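Local coordinates for protein cellulose hydrolase (Bacillus licheniformis, PDB 4YZT) that hydrolyses internal beta-1,4-glucosidic bonds of cellulose as a tri-modular endoglucanase of glycoside hydrolase family 5, here holding cellotetraose, at residues P227-Y230 with W234-R237; T238-A243 with K283-D288; I181-G186 with P213-I218; R96-T101 with K149-R154; V44-S49 with D78-S83. All coordinates share one frame; numbering follows the deposited sequence. Where two conformers were deposited one is given.

Contact 1. Residues P227-Y230 with W234-R237; sequences PWDY and WWGR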
# COMPACT_ATOMS: atom_id res chain seq x y z
N PRO A 227 -8.63 7.36 -1.46
CA PRO A 227 -9.95 6.78 -1.17
C PRO A 227 -9.84 5.27 -0.94
O PRO A 227 -9.18 4.59 -1.73
CB PRO A 227 -10.78 7.08 -2.43
CG PRO A 227 -9.90 8.01 -3.29
CD PRO A 227 -8.50 7.71 -2.88
N TRP A 228 -10.46 4.77 0.12
CA TRP A 228 -10.33 3.36 0.48
C TRP A 228 -10.70 2.43 -0.68
O TRP A 228 -10.03 1.42 -0.90
CB TRP A 228 -11.22 3.03 1.67
CG TRP A 228 -11.14 1.60 2.06
CD1 TRP A 228 -12.09 0.63 1.85
CD2 TRP A 228 -10.05 0.95 2.73
NE1 TRP A 228 -11.65 -0.58 2.34
CE2 TRP A 228 -10.40 -0.41 2.88
CE3 TRP A 228 -8.81 1.39 3.22
CZ2 TRP A 228 -9.55 -1.33 3.51
CZ3 TRP A 228 -7.97 0.48 3.83
CH2 TRP A 228 -8.35 -0.87 3.97
N ASP A 229 -11.76 2.77 -1.41
CA ASP A 229 -12.23 1.87 -2.45
C ASP A 229 -11.34 1.92 -3.70
O ASP A 229 -11.32 0.97 -4.48
CB ASP A 229 -13.71 2.12 -2.80
CG ASP A 229 -14.09 3.59 -2.87
OD1 ASP A 229 -13.36 4.46 -2.36
OD2 ASP A 229 -15.15 3.87 -3.47
N TYR A 230 -10.57 2.99 -3.88
CA TYR A 230 -9.57 2.97 -4.94
C TYR A 230 -8.36 2.13 -4.51
O TYR A 230 -7.92 1.25 -5.26
CB TYR A 230 -9.11 4.38 -5.37
CG TYR A 230 -7.81 4.25 -6.14
CD1 TYR A 230 -7.77 3.59 -7.38
CD2 TYR A 230 -6.60 4.66 -5.57
CE1 TYR A 230 -6.57 3.41 -8.06
CE2 TYR A 230 -5.39 4.48 -6.25
CZ TYR A 230 -5.38 3.85 -7.48
OH TYR A 230 -4.19 3.65 -8.15
N TRP A 234 -12.23 -1.65 -4.44
CA TRP A 234 -13.58 -2.03 -4.04
C TRP A 234 -14.61 -1.41 -4.99
O TRP A 234 -14.40 -0.31 -5.50
CB TRP A 234 -13.87 -1.57 -2.60
CG TRP A 234 -13.30 -2.45 -1.51
CD1 TRP A 234 -12.31 -3.37 -1.62
CD2 TRP A 234 -13.73 -2.48 -0.14
NE1 TRP A 234 -12.08 -3.98 -0.41
CE2 TRP A 234 -12.95 -3.45 0.52
CE3 TRP A 234 -14.72 -1.80 0.58
CZ2 TRP A 234 -13.11 -3.75 1.87
CZ3 TRP A 234 -14.87 -2.09 1.92
CH2 TRP A 234 -14.07 -3.05 2.56
N TRP A 235 -15.71 -2.11 -5.21
CA TRP A 235 -16.86 -1.59 -5.94
C TRP A 235 -16.56 -1.03 -7.33
O TRP A 235 -17.22 -0.10 -7.79
CB TRP A 235 -17.56 -0.50 -5.10
CG TRP A 235 -17.90 -0.95 -3.70
CD1 TRP A 235 -18.49 -2.11 -3.33
CD2 TRP A 235 -17.68 -0.21 -2.48
NE1 TRP A 235 -18.65 -2.16 -1.96
CE2 TRP A 235 -18.14 -1.01 -1.42
CE3 TRP A 235 -17.11 1.03 -2.20
CZ2 TRP A 235 -18.07 -0.60 -0.09
CZ3 TRP A 235 -17.03 1.44 -0.88
CH2 TRP A 235 -17.51 0.63 0.16
N GLY A 236 -15.56 -1.60 -7.99
CA GLY A 236 -15.24 -1.20 -9.35
C GLY A 236 -14.49 0.12 -9.47
O GLY A 236 -14.41 0.67 -10.58
N ARG A 237 -13.92 0.61 -8.37
CA ARG A 237 -13.17 1.88 -8.43
C ARG A 237 -11.74 1.61 -8.88
O ARG A 237 -10.81 1.59 -8.06
CB ARG A 237 -13.19 2.60 -7.06
CG ARG A 237 -12.73 4.06 -7.13
CD ARG A 237 -12.98 4.84 -5.83
NE ARG A 237 -12.68 6.26 -5.99
CZ ARG A 237 -13.15 7.22 -5.20
NH1 ARG A 237 -13.95 6.92 -4.17
NH2 ARG A 237 -12.84 8.50 -5.43
O HOH W 1 -8.52 0.17 -7.72

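Contact 2. Residues T238-A243 with K283-D288; sequences TTWGSA and KWLYHD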
# COMPACT_ATOMS: atom_id res chain seq x y z
N THR A 238 -11.56 1.43 -10.18
CA THR A 238 -10.33 0.91 -10.74
C THR A 238 -9.34 1.98 -11.19
O THR A 238 -8.23 1.64 -11.60
CB THR A 238 -10.63 0.01 -11.95
OG1 THR A 238 -11.29 0.78 -12.96
CG2 THR A 238 -11.51 -1.17 -11.56
N THR A 239 -9.74 3.25 -11.17
CA THR A 239 -8.80 4.31 -11.54
C THR A 239 -8.83 5.46 -10.54
O THR A 239 -9.78 5.60 -9.78
CB THR A 239 -9.09 4.89 -12.94
OG1 THR A 239 -10.41 5.45 -12.96
CG2 THR A 239 -8.97 3.80 -14.00
N TRP A 240 -7.79 6.29 -10.59
CA TRP A 240 -7.69 7.47 -9.73
C TRP A 240 -6.95 8.58 -10.46
O TRP A 240 -6.02 8.30 -11.22
CB TRP A 240 -6.96 7.13 -8.42
CG TRP A 240 -6.87 8.28 -7.43
CD1 TRP A 240 -7.73 8.56 -6.41
CD2 TRP A 240 -5.85 9.29 -7.38
NE1 TRP A 240 -7.32 9.68 -5.74
CE2 TRP A 240 -6.16 10.14 -6.29
CE3 TRP A 240 -4.69 9.54 -8.13
CZ2 TRP A 240 -5.36 11.25 -5.94
CZ3 TRP A 240 -3.90 10.66 -7.79
CH2 TRP A 240 -4.25 11.49 -6.71
N GLY A 241 -7.35 9.83 -10.22
CA GLY A 241 -6.63 10.98 -10.74
C GLY A 241 -7.40 12.15 -11.32
O GLY A 241 -6.82 12.96 -12.05
N SER A 242 -8.69 12.26 -11.02
CA SER A 242 -9.44 13.43 -11.46
C SER A 242 -8.89 14.69 -10.76
O SER A 242 -8.18 14.59 -9.76
CB SER A 242 -10.93 13.29 -11.17
OG SER A 242 -11.16 13.37 -9.77
N ALA A 243 -9.21 15.86 -11.30
CA ALA A 243 -8.77 17.10 -10.69
C ALA A 243 -9.33 17.21 -9.27
O ALA A 243 -8.63 17.65 -8.35
CB ALA A 243 -9.20 18.29 -11.54
N LYS A 283 -1.92 3.95 -10.36
CA LYS A 283 -1.05 3.62 -9.24
C LYS A 283 0.18 4.53 -9.18
O LYS A 283 0.56 5.01 -8.11
CB LYS A 283 -0.62 2.16 -9.31
CG LYS A 283 0.12 1.68 -8.06
CD LYS A 283 1.05 0.52 -8.40
CE LYS A 283 0.31 -0.74 -8.79
NZ LYS A 283 1.28 -1.78 -9.31
N TRP A 284 0.80 4.77 -10.33
CA TRP A 284 1.99 5.61 -10.39
C TRP A 284 1.64 7.05 -10.02
O TRP A 284 2.30 7.68 -9.20
CB TRP A 284 2.64 5.55 -11.78
CG TRP A 284 3.18 4.17 -12.12
CD1 TRP A 284 3.24 3.09 -11.30
CD2 TRP A 284 3.72 3.75 -13.39
NE1 TRP A 284 3.79 2.02 -11.97
CE2 TRP A 284 4.09 2.39 -13.25
CE3 TRP A 284 3.93 4.39 -14.62
CZ2 TRP A 284 4.66 1.66 -14.30
CZ3 TRP A 284 4.50 3.65 -15.67
CH2 TRP A 284 4.85 2.30 -15.50
N LEU A 285 0.57 7.57 -10.63
CA LEU A 285 0.08 8.92 -10.33
C LEU A 285 -0.29 9.10 -8.85
O LEU A 285 -0.02 10.14 -8.25
CB LEU A 285 -1.13 9.24 -11.21
CG LEU A 285 -1.69 10.66 -11.10
CD1 LEU A 285 -0.63 11.68 -11.53
CD2 LEU A 285 -2.94 10.80 -11.95
N TYR A 286 -0.95 8.11 -8.27
CA TYR A 286 -1.34 8.16 -6.86
C TYR A 286 -0.10 8.26 -5.96
O TYR A 286 -0.02 9.12 -5.07
CB TYR A 286 -2.17 6.93 -6.49
CG TYR A 286 -2.69 6.94 -5.07
CD1 TYR A 286 -1.93 6.42 -4.03
CD2 TYR A 286 -3.92 7.51 -4.76
CE1 TYR A 286 -2.39 6.45 -2.72
CE2 TYR A 286 -4.38 7.53 -3.46
CZ TYR A 286 -3.61 7.01 -2.45
OH TYR A 286 -4.07 7.04 -1.15
N HIS A 287 0.88 7.40 -6.20
CA HIS A 287 2.06 7.40 -5.34
C HIS A 287 2.87 8.69 -5.50
O HIS A 287 3.28 9.30 -4.51
CB HIS A 287 2.92 6.17 -5.60
CG HIS A 287 2.38 4.92 -4.96
ND1 HIS A 287 1.37 4.18 -5.52
CD2 HIS A 287 2.71 4.30 -3.80
CE1 HIS A 287 1.10 3.14 -4.74
NE2 HIS A 287 1.90 3.19 -3.69
N ASP A 288 3.09 9.13 -6.73
CA ASP A 288 3.85 10.36 -6.95
C ASP A 288 3.15 11.56 -6.32
O ASP A 288 3.78 12.40 -5.68
CB ASP A 288 4.07 10.64 -8.44
CG ASP A 288 4.81 11.94 -8.67
OD1 ASP A 288 6.05 11.97 -8.44
OD2 ASP A 288 4.17 12.93 -9.06

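Contact 3. Residues I181-G186 with P213-I218; sequences IIRSTG and PDDDRI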
# COMPACT_ATOMS: atom_id res chain seq x y z
N ILE A 181 6.35 6.48 31.36
CA ILE A 181 7.10 5.26 31.62
C ILE A 181 8.41 5.23 30.82
O ILE A 181 9.47 4.93 31.36
CB ILE A 181 6.24 4.03 31.31
CG1 ILE A 181 5.29 3.77 32.48
CG2 ILE A 181 7.11 2.81 31.02
CD1 ILE A 181 4.14 2.91 32.12
N ILE A 182 8.33 5.55 29.53
CA ILE A 182 9.52 5.58 28.68
C ILE A 182 10.54 6.61 29.20
O ILE A 182 11.72 6.31 29.38
CB ILE A 182 9.13 5.88 27.22
CG1 ILE A 182 8.42 4.66 26.63
CG2 ILE A 182 10.38 6.22 26.40
CD1 ILE A 182 7.70 4.88 25.29
N ARG A 183 10.07 7.83 29.44
CA ARG A 183 10.95 8.88 29.95
C ARG A 183 11.59 8.48 31.28
O ARG A 183 12.78 8.73 31.51
CB ARG A 183 10.19 10.19 30.11
CG ARG A 183 9.71 10.78 28.79
CD ARG A 183 10.87 11.04 27.83
NE ARG A 183 10.39 11.67 26.60
CZ ARG A 183 10.74 11.29 25.37
NH1 ARG A 183 11.60 10.29 25.18
NH2 ARG A 183 10.22 11.93 24.32
N SER A 184 10.81 7.84 32.14
CA SER A 184 11.31 7.49 33.47
C SER A 184 12.46 6.47 33.46
O SER A 184 13.23 6.42 34.40
CB SER A 184 10.17 6.95 34.33
OG SER A 184 9.37 8.03 34.80
N THR A 185 12.59 5.68 32.40
CA THR A 185 13.71 4.75 32.34
C THR A 185 15.04 5.49 32.18
O THR A 185 16.10 4.93 32.45
CB THR A 185 13.55 3.71 31.21
OG1 THR A 185 13.44 4.38 29.94
CG2 THR A 185 12.31 2.86 31.45
N GLY A 186 14.97 6.75 31.76
CA GLY A 186 16.15 7.60 31.70
C GLY A 186 17.17 7.29 30.62
O GLY A 186 16.87 6.60 29.64
N PRO A 213 0.99 15.25 24.18
CA PRO A 213 1.58 15.21 25.51
C PRO A 213 2.54 16.39 25.70
O PRO A 213 3.09 16.91 24.72
CB PRO A 213 2.34 13.88 25.54
CG PRO A 213 1.74 13.06 24.43
CD PRO A 213 1.23 14.02 23.40
N ASP A 214 2.73 16.80 26.95
CA ASP A 214 3.65 17.89 27.27
C ASP A 214 5.09 17.39 27.27
O ASP A 214 5.64 17.04 28.32
CB ASP A 214 3.29 18.49 28.63
CG ASP A 214 4.00 19.80 28.88
OD1 ASP A 214 4.45 20.44 27.90
OD2 ASP A 214 4.10 20.21 30.07
N ASP A 215 5.70 17.36 26.09
CA ASP A 215 6.99 16.72 25.89
C ASP A 215 7.55 17.30 24.60
O ASP A 215 6.84 17.38 23.60
CB ASP A 215 6.82 15.20 25.80
CG ASP A 215 8.14 14.45 25.71
OD1 ASP A 215 8.84 14.58 24.68
OD2 ASP A 215 8.45 13.70 26.66
N ASP A 216 8.81 17.71 24.60
CA ASP A 216 9.35 18.36 23.41
C ASP A 216 10.17 17.42 22.53
O ASP A 216 10.89 17.88 21.64
CB ASP A 216 10.17 19.60 23.79
CG ASP A 216 11.26 19.29 24.77
OD1 ASP A 216 11.79 20.24 25.39
OD2 ASP A 216 11.60 18.10 24.93
N ARG A 217 10.05 16.11 22.75
CA ARG A 217 10.65 15.12 21.85
C ARG A 217 9.60 14.09 21.39
O ARG A 217 9.79 12.87 21.52
CB ARG A 217 11.84 14.42 22.51
CG ARG A 217 12.96 15.38 22.96
CD ARG A 217 13.89 15.75 21.80
NE ARG A 217 14.66 14.61 21.32
CZ ARG A 217 15.35 14.60 20.19
NH1 ARG A 217 16.03 13.51 19.83
NH2 ARG A 217 15.37 15.66 19.40
N ILE A 218 8.48 14.58 20.86
CA ILE A 218 7.47 13.68 20.32
C ILE A 218 7.29 13.92 18.83
O ILE A 218 7.62 14.98 18.33
CB ILE A 218 6.09 13.82 21.01
CG1 ILE A 218 5.60 15.27 20.97
CG2 ILE A 218 6.14 13.30 22.45
CD1 ILE A 218 4.16 15.42 21.48

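Contact 4. Residues R96-T101 with K149-R154; sequences RVEEVT and KNKSER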
# COMPACT_ATOMS: atom_id res chain seq x y z
N ARG A 96 14.75 -11.88 19.61
CA ARG A 96 14.52 -11.86 18.17
C ARG A 96 14.17 -10.45 17.70
O ARG A 96 14.68 -10.00 16.68
CB ARG A 96 13.42 -12.87 17.78
CG ARG A 96 12.95 -12.76 16.33
CD ARG A 96 14.04 -13.10 15.30
NE ARG A 96 13.53 -13.02 13.92
CZ ARG A 96 14.29 -13.12 12.82
NH1 ARG A 96 15.60 -13.28 12.92
NH2 ARG A 96 13.74 -13.03 11.62
N VAL A 97 13.32 -9.75 18.45
CA VAL A 97 12.97 -8.38 18.08
C VAL A 97 14.22 -7.51 18.09
O VAL A 97 14.41 -6.68 17.20
CB VAL A 97 11.89 -7.78 19.01
CG1 VAL A 97 11.64 -6.31 18.65
CG2 VAL A 97 10.57 -8.56 18.91
N GLU A 98 15.09 -7.71 19.08
CA GLU A 98 16.34 -6.94 19.14
C GLU A 98 17.25 -7.28 17.95
O GLU A 98 17.85 -6.39 17.35
CB GLU A 98 17.11 -7.17 20.45
CG GLU A 98 18.38 -6.33 20.50
CD GLU A 98 19.18 -6.43 21.79
OE1 GLU A 98 18.86 -7.26 22.66
OE2 GLU A 98 20.17 -5.67 21.89
N GLU A 99 17.34 -8.56 17.62
CA GLU A 99 18.14 -8.99 16.46
C GLU A 99 17.69 -8.28 15.18
O GLU A 99 18.51 -7.72 14.44
CB GLU A 99 18.05 -10.51 16.28
CG GLU A 99 18.70 -11.02 14.99
CD GLU A 99 18.78 -12.53 14.95
OE1 GLU A 99 17.73 -13.20 14.86
OE2 GLU A 99 19.91 -13.06 15.02
N VAL A 100 16.39 -8.29 14.92
CA VAL A 100 15.86 -7.67 13.71
C VAL A 100 16.03 -6.16 13.78
O VAL A 100 16.41 -5.53 12.80
CB VAL A 100 14.37 -8.05 13.46
CG1 VAL A 100 13.77 -7.22 12.35
CG2 VAL A 100 14.26 -9.53 13.15
N THR A 101 15.78 -5.57 14.95
CA THR A 101 15.93 -4.12 15.08
C THR A 101 17.39 -3.72 14.84
O THR A 101 17.66 -2.73 14.17
CB THR A 101 15.46 -3.61 16.46
OG1 THR A 101 14.09 -3.95 16.66
CG2 THR A 101 15.57 -2.10 16.53
N LYS A 149 16.79 0.81 25.60
CA LYS A 149 17.17 2.09 26.20
C LYS A 149 18.46 2.72 25.63
O LYS A 149 18.55 3.94 25.45
CB LYS A 149 17.33 1.91 27.71
CG LYS A 149 17.90 3.12 28.44
CD LYS A 149 17.94 2.92 29.95
CE LYS A 149 18.63 4.09 30.63
NZ LYS A 149 18.63 3.98 32.12
N ASN A 150 19.44 1.87 25.32
CA ASN A 150 20.78 2.33 24.97
C ASN A 150 21.07 2.35 23.48
O ASN A 150 22.20 2.63 23.07
CB ASN A 150 21.80 1.46 25.68
CG ASN A 150 21.70 1.58 27.17
OD1 ASN A 150 21.60 2.69 27.70
ND2 ASN A 150 21.67 0.44 27.86
N LYS A 151 20.04 2.05 22.68
CA LYS A 151 20.16 2.11 21.23
C LYS A 151 20.30 3.54 20.74
O LYS A 151 19.85 4.49 21.41
CB LYS A 151 18.94 1.46 20.58
CG LYS A 151 18.72 -0.00 21.00
CD LYS A 151 19.89 -0.90 20.56
CE LYS A 151 19.65 -2.35 21.01
NZ LYS A 151 20.76 -3.29 20.64
N SER A 152 20.90 3.72 19.57
CA SER A 152 21.14 5.07 19.07
C SER A 152 19.82 5.82 18.84
O SER A 152 18.72 5.22 18.81
CB SER A 152 21.96 5.05 17.79
OG SER A 152 21.15 5.21 16.63
N GLU A 153 19.95 7.14 18.68
CA GLU A 153 18.81 8.04 18.51
C GLU A 153 18.08 7.82 17.18
O GLU A 153 17.04 8.45 16.94
CB GLU A 153 19.28 9.49 18.61
CG GLU A 153 20.24 9.89 17.49
CD GLU A 153 20.99 11.20 17.74
OE1 GLU A 153 20.35 12.27 17.81
OE2 GLU A 153 22.24 11.15 17.87
N ARG A 154 18.62 6.96 16.32
CA ARG A 154 17.93 6.62 15.08
C ARG A 154 16.81 5.61 15.33
O ARG A 154 16.03 5.31 14.43
CB ARG A 154 18.90 6.08 14.03
CG ARG A 154 19.88 7.14 13.53
CD ARG A 154 20.61 6.79 12.24
NE ARG A 154 21.43 7.94 11.85
CZ ARG A 154 21.80 8.24 10.60
NH1 ARG A 154 21.44 7.49 9.57
NH2 ARG A 154 22.54 9.33 10.40

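Contact 5. Residues V44-S49 with D78-S83; sequences VPTEGS and DSHIGS. With EDO (1,2-ethanediol), chain D.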
# COMPACT_ATOMS: atom_id res chain seq x y z
N VAL A 44 0.34 -13.09 13.51
CA VAL A 44 -0.39 -13.68 14.64
C VAL A 44 -0.60 -15.17 14.42
O VAL A 44 -1.20 -15.56 13.41
CB VAL A 44 -1.77 -12.98 14.81
CG1 VAL A 44 -2.63 -13.70 15.86
CG2 VAL A 44 -1.60 -11.52 15.18
N PRO A 45 -0.16 -16.01 15.37
CA PRO A 45 0.38 -15.65 16.69
C PRO A 45 1.86 -15.24 16.73
O PRO A 45 2.31 -14.67 17.73
CB PRO A 45 0.18 -16.93 17.51
CG PRO A 45 0.27 -18.04 16.47
CD PRO A 45 -0.38 -17.46 15.24
N THR A 46 2.62 -15.51 15.68
CA THR A 46 4.04 -15.21 15.73
C THR A 46 4.63 -14.90 14.36
O THR A 46 3.93 -14.97 13.33
CB THR A 46 4.82 -16.37 16.39
OG1 THR A 46 6.16 -15.94 16.69
CG2 THR A 46 4.86 -17.61 15.50
N GLU A 47 5.89 -14.50 14.35
CA GLU A 47 6.59 -14.20 13.11
C GLU A 47 6.60 -15.44 12.23
O GLU A 47 7.02 -16.52 12.66
CB GLU A 47 8.02 -13.74 13.40
CG GLU A 47 8.77 -13.23 12.16
CD GLU A 47 10.26 -12.97 12.41
OE1 GLU A 47 10.78 -13.35 13.47
OE2 GLU A 47 10.91 -12.37 11.52
N GLY A 48 6.11 -15.27 11.00
CA GLY A 48 6.06 -16.35 10.04
C GLY A 48 4.70 -17.01 9.97
O GLY A 48 4.48 -17.92 9.17
N SER A 49 3.77 -16.56 10.81
CA SER A 49 2.44 -17.18 10.85
C SER A 49 1.59 -16.80 9.64
O SER A 49 0.66 -17.54 9.27
CB SER A 49 1.69 -16.78 12.13
OG SER A 49 2.19 -17.46 13.27
N ASP A 78 1.50 -9.81 21.69
CA ASP A 78 0.45 -10.65 22.30
C ASP A 78 0.83 -12.06 22.79
O ASP A 78 0.86 -12.33 23.99
CB ASP A 78 -0.71 -10.77 21.31
CG ASP A 78 -1.91 -11.52 21.87
OD1 ASP A 78 -2.36 -11.18 22.99
OD2 ASP A 78 -2.41 -12.44 21.18
N SER A 79 1.13 -12.97 21.86
CA SER A 79 1.32 -14.37 22.25
C SER A 79 2.62 -14.56 23.04
O SER A 79 2.84 -15.62 23.63
CB SER A 79 1.31 -15.29 21.02
OG SER A 79 2.56 -15.29 20.35
N HIS A 80 3.46 -13.54 23.05
CA HIS A 80 4.76 -13.62 23.72
C HIS A 80 4.77 -12.95 25.09
O HIS A 80 5.81 -12.88 25.74
CB HIS A 80 5.84 -13.01 22.81
CG HIS A 80 5.70 -13.38 21.36
ND1 HIS A 80 5.07 -12.57 20.44
CD2 HIS A 80 6.09 -14.49 20.69
CE1 HIS A 80 5.09 -13.16 19.26
NE2 HIS A 80 5.70 -14.32 19.38
N ILE A 81 3.61 -12.44 25.52
CA ILE A 81 3.49 -11.82 26.84
C ILE A 81 3.03 -12.83 27.88
O ILE A 81 2.03 -13.51 27.69
CB ILE A 81 2.48 -10.64 26.83
CG1 ILE A 81 2.86 -9.62 25.76
CG2 ILE A 81 2.40 -9.99 28.23
CD1 ILE A 81 1.82 -8.51 25.57
N GLY A 82 3.77 -12.94 28.98
CA GLY A 82 3.45 -13.88 30.04
C GLY A 82 2.28 -13.46 30.92
O GLY A 82 1.54 -12.54 30.57
N SER A 83 2.12 -14.12 32.06
CA SER A 83 0.97 -13.91 32.94
C SER A 83 1.10 -12.70 33.84
O SER A 83 2.21 -12.24 34.12
CB SER A 83 0.74 -15.14 33.82
OG SER A 83 0.47 -16.29 33.04
C1 EDO D . -2.93 -18.52 12.82
O1 EDO D . -2.33 -17.53 11.98
C2 EDO D . -3.61 -19.58 11.95
O2 EDO D . -2.65 -20.13 11.03
O HOH W 2 1.65 -12.35 19.08

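Contact 1. Residues P227-Y230 with W234-R237
The indole of Trp228 turns its edge onto one face of Trp234, an edge-to-face (T-shaped) pair with planes at 86° and Trp228 NE1 3.5 Å from Trp234 CH2. NE1 sits off the ring centre toward the rim, and CD1 reaches Trp234 CE3. One face of Trp235 carries Trp234 CE3 in turn. The flat guanidinium of Arg237 has Pro227 CB over the centre of one face, 3.6 Å from its NH1, while the carboxylate of Asp229 stands almost perpendicular to it at 84°. Their salt bridge is not a paired, side-on grip: NH1 alone approaches both oxygens, by a weak bond of 3.1 Å to Asp229 OD1 and a longer weak one to OD2. Glu245 takes NH2 of the same arginine in a stronger salt bridge. The extended chain from CG to NE brings Arg237 CD beside the carboxylate, and CD also packs on Tyr230. Asp229 CB rests against Trp235 CE3 at 3.6 Å; with CG between the backbone N and the carbonyl carbon (chi1 41°), its carboxylate reaches the arginine. On the backbone, Trp234 N donates to Asp229 O at 2.8 Å, and a water donates to both Tyr230 O and Arg237 O. The Trp235 ring also meets Trp482 and Trp484 edge-to-face. A short helix is thus joined to the type I' turn Trp234–Arg237 in the loop after barrel strand 218-224, and the side chain of Trp228 comes within about 4 Å of a bound glucose unit, placing this loop beside the substrate cleft of the TIM barrel.

Contact 2. Residues T238-A243 with K283-D288
Trp240 is extended and Gly241 departs from that conformation with positive phi (138°), in a loop that passes alongside helix 280-296, the CA atoms of Trp240 and Tyr286 being 7.0 Å apart, as are those of Gly241 and Leu285. Gly241 CA comes to 3.9 Å from Leu285 CD2; a side chain at this glycine would run into that methyl. The contact is carried by Trp240, whose indole extends toward the helix with CG opposite the backbone N (chi1 -177°). Tyr286 presents its ring edge to one indole face in a T-shaped pair with planes at 79°. Its CD2 stands over the centre of that face, 3.7 Å from Trp240 CD2. Trp240 CZ3 also touches Tyr286 CA at 3.7 Å and Leu285 CG at 4.0 Å, so the indole meets the helix backbone as well as its side chains. Tyr286 OH is hydrogen-bonded to Ser226 O. Replacing Trp240 with an alanine would probably leave the edge of Tyr286 without its aromatic partner and open a gap beside Leu285. Met249 of helix 243-261 touches both aromatic side chains, making this buried apolar packing between a loop and two outer helices of the (beta/alpha)8 barrel.

Contact 3. Residues I181-G186 with P213-I218
Arg183, on the last turn of helix 168-184, makes the contact with Asp215 and Arg217 in the loop leading to strand 218-224. Its chain bends at chi2 (-59°), turning the guanidinium edge toward that loop. Two nitrogens then grip the Asp215 carboxylate side-on: NE donates to the syn lone pair of OD2 at 2.8 Å, nearly straight at 172°, while NH2 donates to OD1 at 3.0 Å. The two flat groups are 30° apart, and OD2 lies in the guanidinium plane. NH2 also makes a weak bond of 3.0 Å to Arg217 O and packs against Arg217 CB. On the loop side, Asp215 OD1 receives a second bond, from Arg217 N at 2.7 Å, which forms an Asx turn; the carboxylate thus both binds the arginine and shapes its own backbone. An asparagine in place of Asp215 would probably weaken the hold on Arg183 by removing the negative charge and leaving one guanidinium N-H without an acceptor. Further along the helix end, Thr185 OG1 bonds to Ile182 O at 2.6 Å, and Gly186 leaves helical geometry with positive phi. Arg183 NH1 donates to Asn189 O and Arg192 O, in the connection to strand 194-196, and the side chain touches Val194 of that strand. The arginine therefore ties helix 168-184 at the barrel surface to the segments entering the two adjacent strands 194-196 and 218-224.

Contact 4. Residues R96-T101 with K149-R154
Glu98 and Lys151 form a salt bridge on the outside of the TIM barrel, joining helix 91-105 to the loop that runs from helix 130-147 into strand 155-158. Across the two segments the contact is this one hydrogen-bonded salt bridge. Lys151 NZ donates to Glu98 OE2 at 2.8 Å, arriving on the anti side of the carboxylate and 16° out of its plane, while the side chains cross at about a right angle. Glu98 is extended throughout, and Lys151 bends at chi2 (-63°) before straightening toward the acid. Each charge has a further mate: Glu98 OE1 pairs with Arg147, and NZ also bridges to Asp102, so these four groups make a charged network at the surface that probably helps to keep all of them ionised.

Among hydrogen bonds within the loop, Ser152 OG accepts from Arg154 N at 3.1 Å, an ST turn just before strand 155-158. Within the helix, Thr101 OG1 and Thr101 N approach Val97 O from opposite faces of its carbonyl plane. A second ion pair follows the helix itself. Arg96 lies flat beneath Val100 CG2, which stands over the centre of one guanidinium face, and Arg96 NH1 donates from the guanidinium edge to Glu99 OE1 at 2.9 Å.

Contact 5. Residues V44-S49 with D78-S83
Pro45 and Thr46 meet Ser79 and His80 in a small polar surface contact between two loops of the TIM barrel, one following strand 34-36 and the other strand 70-73. Side-chain hydrogen bonds join them. In one of two conformers modelled for Ser79, OG, set between the backbone N and the carbonyl carbon (chi1 80°), donates to Pro45 O at 2.7 Å from above the carbonyl plane, 38° out of it; this bond is probably present only part of the time. In that conformer the hydroxyl also stands over the centre of one face of the His80 imidazole. At the edge of that ring, His80 NE2 and Thr46 OG1 share a hydrogen bond of 3.2 Å in the ring plane, with the two side chains crossing at about a right angle. Pro45 CB packs on Ser79 CB at 4.0 Å, and a water accepts from Ser79 N at 2.9 Å while lying 2.8 Å from Pro45 O.

Residues 44-49 are shaped by a cis peptide before Pro45 and by a type II turn from Thr46 to Ser49, in which Ser49 OG accepts from Thr46 N at 3.1 Å. Ser49 belongs to the glycan pocket and touches a bound glucose unit. A 1,2-ethanediol molecule, probably from the crystallisation liquor, donates through O1 to Val44 O at 2.7 Å. Trp93 of helix 91-105 stacks on His80 and touches Thr46, while Leu121 of helix 118-123 touches Val44 and Asp78.

In the fold
All five contacts fall within the glycoside hydrolase family 5 domain, whose eight parallel strands close into a barrel; along the chain they come in the order 5, 4, 3, 1, 2. Contacts 1 and 2 are neighbours, centres 12 Å apart, and Tyr230 packs on Tyr286. Contacts 3 and 4 lie on one side of the chain's centre, 18 Å apart between centres and joined by Lys149 NZ and Thr185 O, contact 4 being opposite contacts 1 and 2. Contact 4 meets contact 5 through the Arg96–Glu47 salt bridge. Contacts 1 and 5, nearest atoms about 17 Å apart, belong to loops after barrel strands near the bound cellotetraose, whereas contacts 3 and 4 join outer helices to loops leading into strands.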